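Local coordinates for invasion-associated protein B (Bartonella henselae, PDB 3DTD) that is of unknown molecular function but probably contributes to the bacterium's invasion of host cells, at residues Thr28-Trp32 against Val150-Phe155; Val58-Met62 against Asp147-Gln151. All coordinates share one frame; numbering follows the deposited sequence.

Interaction 1 (Thr28-Trp32 against Val150-Phe155); sequences TYGLW and VQLNGF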
loop_
_atom_site.group_PDB
_atom_site.type_symbol
_atom_site.label_atom_id
_atom_site.label_comp_id
_atom_site.label_asym_id
_atom_site.label_seq_id
_atom_site.Cartn_x
_atom_site.Cartn_y
_atom_site.Cartn_z
ATOM N N THR C 28 19.404 -32.157 -0.088
ATOM C CA THR C 28 20.495 -31.375 0.481
ATOM C C THR C 28 21.654 -32.283 0.872
ATOM O O THR C 28 21.475 -33.250 1.619
ATOM C CB THR C 28 20.024 -30.563 1.707
ATOM O OG1 THR C 28 18.821 -29.851 1.379
ATOM C CG2 THR C 28 21.100 -29.568 2.152
ATOM N N TYR C 29 22.834 -31.970 0.344
ATOM C CA TYR C 29 24.059 -32.687 0.671
ATOM C C TYR C 29 25.124 -31.676 1.042
ATOM O O TYR C 29 25.755 -31.079 0.169
ATOM C CB TYR C 29 24.509 -33.569 -0.496
ATOM C CG TYR C 29 23.533 -34.677 -0.797
ATOM C CD1 TYR C 29 23.577 -35.877 -0.091
ATOM C CD2 TYR C 29 22.546 -34.516 -1.770
ATOM C CE1 TYR C 29 22.671 -36.892 -0.351
ATOM C CE2 TYR C 29 21.630 -35.527 -2.035
ATOM C CZ TYR C 29 21.698 -36.710 -1.322
ATOM O OH TYR C 29 20.801 -37.716 -1.579
ATOM N N GLY C 30 25.294 -31.481 2.348
ATOM C CA GLY C 30 26.185 -30.467 2.879
ATOM C C GLY C 30 25.667 -29.097 2.505
ATOM O O GLY C 30 24.579 -28.701 2.922
ATOM N N LEU C 31 26.444 -28.392 1.690
ATOM C CA LEU C 31 26.070 -27.066 1.214
ATOM C C LEU C 31 25.463 -27.121 -0.190
ATOM O O LEU C 31 25.022 -26.107 -0.724
ATOM C CB LEU C 31 27.276 -26.124 1.252
ATOM C CG LEU C 31 27.861 -25.762 2.623
ATOM C CD1 LEU C 31 29.132 -24.958 2.464
ATOM C CD2 LEU C 31 26.864 -24.999 3.488
ATOM N N TRP C 32 25.417 -28.315 -0.770
ATOM C CA TRP C 32 24.937 -28.487 -2.139
ATOM C C TRP C 32 23.504 -28.996 -2.203
ATOM O O TRP C 32 23.072 -29.770 -1.348
ATOM C CB TRP C 32 25.891 -29.385 -2.931
ATOM C CG TRP C 32 27.111 -28.651 -3.358
ATOM C CD1 TRP C 32 28.190 -28.335 -2.585
ATOM C CD2 TRP C 32 27.369 -28.100 -4.657
ATOM N NE1 TRP C 32 29.109 -27.628 -3.323
ATOM C CE2 TRP C 32 28.632 -27.471 -4.599
ATOM C CE3 TRP C 32 26.655 -28.077 -5.866
ATOM C CZ2 TRP C 32 29.202 -26.831 -5.706
ATOM C CZ3 TRP C 32 27.222 -27.444 -6.965
ATOM C CH2 TRP C 32 28.484 -26.828 -6.875
ATOM N N VAL C 150 33.353 -20.770 -4.637
ATOM C CA VAL C 150 32.225 -21.659 -4.388
ATOM C C VAL C 150 32.691 -22.689 -3.353
ATOM O O VAL C 150 33.734 -23.314 -3.525
ATOM C CB VAL C 150 31.729 -22.352 -5.692
ATOM C CG1 VAL C 150 30.577 -23.301 -5.407
ATOM C CG2 VAL C 150 31.295 -21.316 -6.722
ATOM N N GLN C 151 31.935 -22.833 -2.266
ATOM C CA GLN C 151 32.269 -23.796 -1.219
ATOM C C GLN C 151 31.895 -25.202 -1.672
ATOM O O GLN C 151 30.808 -25.418 -2.210
ATOM C CB GLN C 151 31.561 -23.445 0.085
ATOM C CG GLN C 151 31.938 -22.097 0.666
ATOM C CD GLN C 151 31.197 -21.793 1.950
ATOM O OE1 GLN C 151 31.611 -22.206 3.031
ATOM N NE2 GLN C 151 30.093 -21.060 1.838
ATOM N N LEU C 152 32.802 -26.151 -1.449
ATOM C CA LEU C 152 32.669 -27.501 -2.001
ATOM C C LEU C 152 32.214 -28.573 -1.005
ATOM O O LEU C 152 32.198 -29.755 -1.339
ATOM C CB LEU C 152 33.980 -27.929 -2.682
ATOM C CG LEU C 152 34.488 -27.081 -3.853
ATOM C CD1 LEU C 152 35.904 -27.502 -4.229
ATOM C CD2 LEU C 152 33.550 -27.148 -5.068
ATOM N N ASN C 153 31.848 -28.167 0.210
ATOM C CA ASN C 153 31.348 -29.110 1.215
ATOM C C ASN C 153 30.036 -29.759 0.776
ATOM O O ASN C 153 29.007 -29.093 0.657
ATOM C CB ASN C 153 31.188 -28.445 2.586
ATOM C CG ASN C 153 30.778 -29.434 3.668
ATOM O OD1 ASN C 153 29.601 -29.554 4.003
ATOM N ND2 ASN C 153 31.749 -30.165 4.200
ATOM N N GLY C 154 30.102 -31.059 0.507
ATOM C CA GLY C 154 28.951 -31.812 0.042
ATOM C C GLY C 154 28.950 -32.105 -1.448
ATOM O O GLY C 154 28.028 -32.754 -1.937
ATOM N N PHE C 155 29.976 -31.633 -2.162
ATOM C CA PHE C 155 30.088 -31.825 -3.615
ATOM C C PHE C 155 30.142 -33.301 -3.986
ATOM O O PHE C 155 29.415 -33.747 -4.875
ATOM C CB PHE C 155 31.319 -31.099 -4.185
ATOM C CG PHE C 155 31.399 -31.106 -5.697
ATOM C CD1 PHE C 155 30.972 -30.001 -6.429
ATOM C CD2 PHE C 155 31.925 -32.204 -6.387
ATOM C CE1 PHE C 155 31.041 -29.995 -7.824
ATOM C CE2 PHE C 155 31.992 -32.213 -7.776
ATOM C CZ PHE C 155 31.550 -31.106 -8.497
#

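Interaction 2 (Val58-Met62 against Asp147-Gln151); sequences VVVAM and DLFVQ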
loop_
_atom_site.group_PDB
_atom_site.type_symbol
_atom_site.label_atom_id
_atom_site.label_comp_id
_atom_site.label_asym_id
_atom_site.label_seq_id
_atom_site.Cartn_x
_atom_site.Cartn_y
_atom_site.Cartn_z
ATOM N N VAL C 58 22.534 -12.853 -3.577
ATOM C CA VAL C 58 23.355 -13.787 -4.347
ATOM C C VAL C 58 24.412 -13.060 -5.179
ATOM O O VAL C 58 24.092 -12.184 -5.980
ATOM C CB VAL C 58 22.476 -14.689 -5.258
ATOM C CG1 VAL C 58 23.321 -15.728 -5.995
ATOM C CG2 VAL C 58 21.392 -15.380 -4.442
ATOM N N VAL C 59 25.670 -13.436 -4.968
ATOM C CA VAL C 59 26.808 -12.838 -5.666
ATOM C C VAL C 59 27.357 -13.809 -6.719
ATOM O O VAL C 59 27.674 -13.414 -7.845
ATOM C CB VAL C 59 27.918 -12.421 -4.660
ATOM C CG1 VAL C 59 29.089 -11.749 -5.357
ATOM C CG2 VAL C 59 27.352 -11.498 -3.594
ATOM N N VAL C 60 27.446 -15.080 -6.344
ATOM C CA VAL C 60 27.931 -16.128 -7.235
ATOM C C VAL C 60 27.069 -17.397 -7.096
ATOM O O VAL C 60 26.603 -17.715 -6.008
ATOM C CB VAL C 60 29.486 -16.354 -7.068
ATOM C CG1 VAL C 60 29.866 -16.561 -5.626
ATOM C CG2 VAL C 60 30.004 -17.495 -7.914
ATOM N N ALA C 61 26.813 -18.069 -8.218
ATOM C CA ALA C 61 26.015 -19.292 -8.252
ATOM C C ALA C 61 26.644 -20.320 -9.195
ATOM O O ALA C 61 27.344 -19.964 -10.140
ATOM C CB ALA C 61 24.577 -18.985 -8.672
ATOM N N MET C 62 26.403 -21.597 -8.922
ATOM C CA MET C 62 26.919 -22.675 -9.752
ATOM C C MET C 62 25.854 -23.746 -9.914
ATOM O O MET C 62 25.264 -24.174 -8.933
ATOM C CB MET C 62 28.202 -23.263 -9.146
ATOM C CG MET C 62 28.759 -24.476 -9.899
ATOM S SD MET C 62 30.473 -24.887 -9.525
ATOM C CE MET C 62 31.283 -23.582 -10.432
ATOM N N ASP C 147 38.573 -12.618 -4.534
ATOM C CA ASP C 147 38.047 -13.072 -3.241
ATOM C C ASP C 147 36.752 -13.901 -3.317
ATOM O O ASP C 147 36.184 -14.277 -2.289
ATOM C CB ASP C 147 37.894 -11.890 -2.266
ATOM C CG ASP C 147 37.004 -10.772 -2.807
ATOM O OD1 ASP C 147 36.790 -9.789 -2.065
ATOM O OD2 ASP C 147 36.520 -10.859 -3.956
ATOM N N LEU C 148 36.300 -14.187 -4.534
ATOM C CA LEU C 148 35.096 -14.986 -4.745
ATOM C C LEU C 148 35.415 -16.474 -4.875
ATOM O O LEU C 148 36.470 -16.853 -5.381
ATOM C CB LEU C 148 34.337 -14.497 -5.979
ATOM C CG LEU C 148 33.152 -13.531 -5.873
ATOM C CD1 LEU C 148 33.341 -12.414 -4.853
ATOM C CD2 LEU C 148 32.883 -12.963 -7.252
ATOM N N PHE C 149 34.488 -17.309 -4.414
ATOM C CA PHE C 149 34.665 -18.757 -4.384
ATOM C C PHE C 149 33.321 -19.470 -4.357
ATOM O O PHE C 149 32.284 -18.857 -4.097
ATOM C CB PHE C 149 35.518 -19.202 -3.174
ATOM C CG PHE C 149 35.074 -18.607 -1.865
ATOM C CD1 PHE C 149 34.040 -19.186 -1.131
ATOM C CD2 PHE C 149 35.686 -17.459 -1.370
ATOM C CE1 PHE C 149 33.623 -18.628 0.061
ATOM C CE2 PHE C 149 35.272 -16.893 -0.178
ATOM C CZ PHE C 149 34.241 -17.475 0.532
ATOM N N VAL C 150 33.353 -20.770 -4.637
ATOM C CA VAL C 150 32.225 -21.659 -4.388
ATOM C C VAL C 150 32.691 -22.689 -3.353
ATOM O O VAL C 150 33.734 -23.314 -3.525
ATOM C CB VAL C 150 31.729 -22.352 -5.692
ATOM C CG1 VAL C 150 30.577 -23.301 -5.407
ATOM C CG2 VAL C 150 31.295 -21.316 -6.722
ATOM N N GLN C 151 31.935 -22.833 -2.266
ATOM C CA GLN C 151 32.269 -23.796 -1.219
ATOM C C GLN C 151 31.895 -25.202 -1.672
ATOM O O GLN C 151 30.808 -25.418 -2.210
ATOM C CB GLN C 151 31.561 -23.445 0.085
ATOM C CG GLN C 151 31.938 -22.097 0.666
ATOM C CD GLN C 151 31.197 -21.793 1.950
ATOM O OE1 GLN C 151 31.611 -22.206 3.031
ATOM N NE2 GLN C 151 30.093 -21.060 1.838
#

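Interaction 1 (Thr28-Trp32 against Val150-Phe155)
Trp-32 lies across the chain that leaves strand 144-151, and its indole N-H bonds to the carbonyl of Gln-151, with NE1 3.0 Å from O. The donor sits in that carbonyl's plane, on a lone pair, but the oxygen lies out of the indole plane and the N-H...O angle of 138° is bent. Close by, CD1 of the same ring has the carbonyl O of Asn-153 at its edge, 3.4 Å away. That oxygen also accepts the backbone N-H of Leu-31, a nearly straight bond (2.9 Å from N to O). One face of the indole receives Phe-155, whose edge carbon CD1 stands 3.7 Å from CZ2 of Trp-32 in a T-shaped stack, the two planes nearly perpendicular at 87°. With chi1 at -173°, CG of Phe-155 is anti to its own N, which lays the side chain alongside the tryptophan. CG1 of Val-150 touches CZ2 of Trp-32, while CD1 of Leu-31 rests on the aliphatic CB of Gln-151.

Two turns set up these contacts: a type II' turn, Tyr-29 to Trp-32, and a type II turn, Leu-152 to Phe-155. Gly-30 and Gly-154, both with positive phi, meet where the turns abut; lacking side chains, they let the backbones approach to 4.2 Å between their CA atoms, and Gly-154 CA makes a CA-H...O contact with Tyr-29 O. Gly-154 also holds the N-cap position of helix 155-168, whose Ala-158 packs against Trp-32. Met-47 of strand 42-52 touches both aromatic rings, and Leu-125 of helix 119-127 packs on Leu-152 and Phe-155.

Interaction 2 (Val58-Met62 against Asp147-Gln151)
Strands 58-62 and 149-151 pass face to face at 7.7 Å between axes, their directions 62° apart, with Val-60 and Val-150 the nearest CA pair. This is packing between two antiparallel sheets, consistent with the beta-sandwich character expected of an E-set relative; the sheets meet through side chains, one of which also reaches a backbone carbonyl. Valine suits such an interface because its branched CB fills space close to the backbone. Val-60 holds CG1 between its own N and carbonyl carbon (chi1 52°), which leaves CG2 anti to N, and the two methyls find different partners: CG2 meets CG2 of Val-150 at 4.2 Å, whereas CG1 approaches the backbone O of Phe-149 to 3.7 Å. CG1 also lies near CG of Leu-148, whose CD1 reaches CG1 of Val-59 at 4.3 Å.

A classic beta bulge explains why two consecutive valines can both serve this face. Val-59 and Val-60 are together opposite Glu-51 of strand 42-52, and both side chains set out toward the second sheet, after which Ala-61 points away. Leu-76 of strand 72-78 and Leu-133 of strand 130-136 pack on Val-60 from within the two sheets, while Leu-25 of the third subunit touches Val-59 and Val-60. Met-62, long and flexible, spans the remaining distance: its chain runs extended as far as SD, then chi3 of -75° bends the terminal methyl, leaving CE 4.3 Å from CG2 of Val-150.

Overall arrangement
Both interactions draw on strand 144-151 and share Val-150 and Gln-151, their centres 12 Å apart. Along the chain, 28-32 comes first, then 58-62, and both pair with the late segment 147-155. Interaction 2 joins the middle of the larger sheet to an outermost strand of the four-stranded sheet; interaction 1 secures the exit of that strand, just before helix 155-168, to the N-terminal hairpin of the larger sheet. They touch where Trp-32 CH2 packs on Met-62 SD, 3.8 Å apart. Together they tie the two sheets along one strand, and both border the third subunit, where Gln-151 OE1 accepts the Thr-28 N-H of that copy.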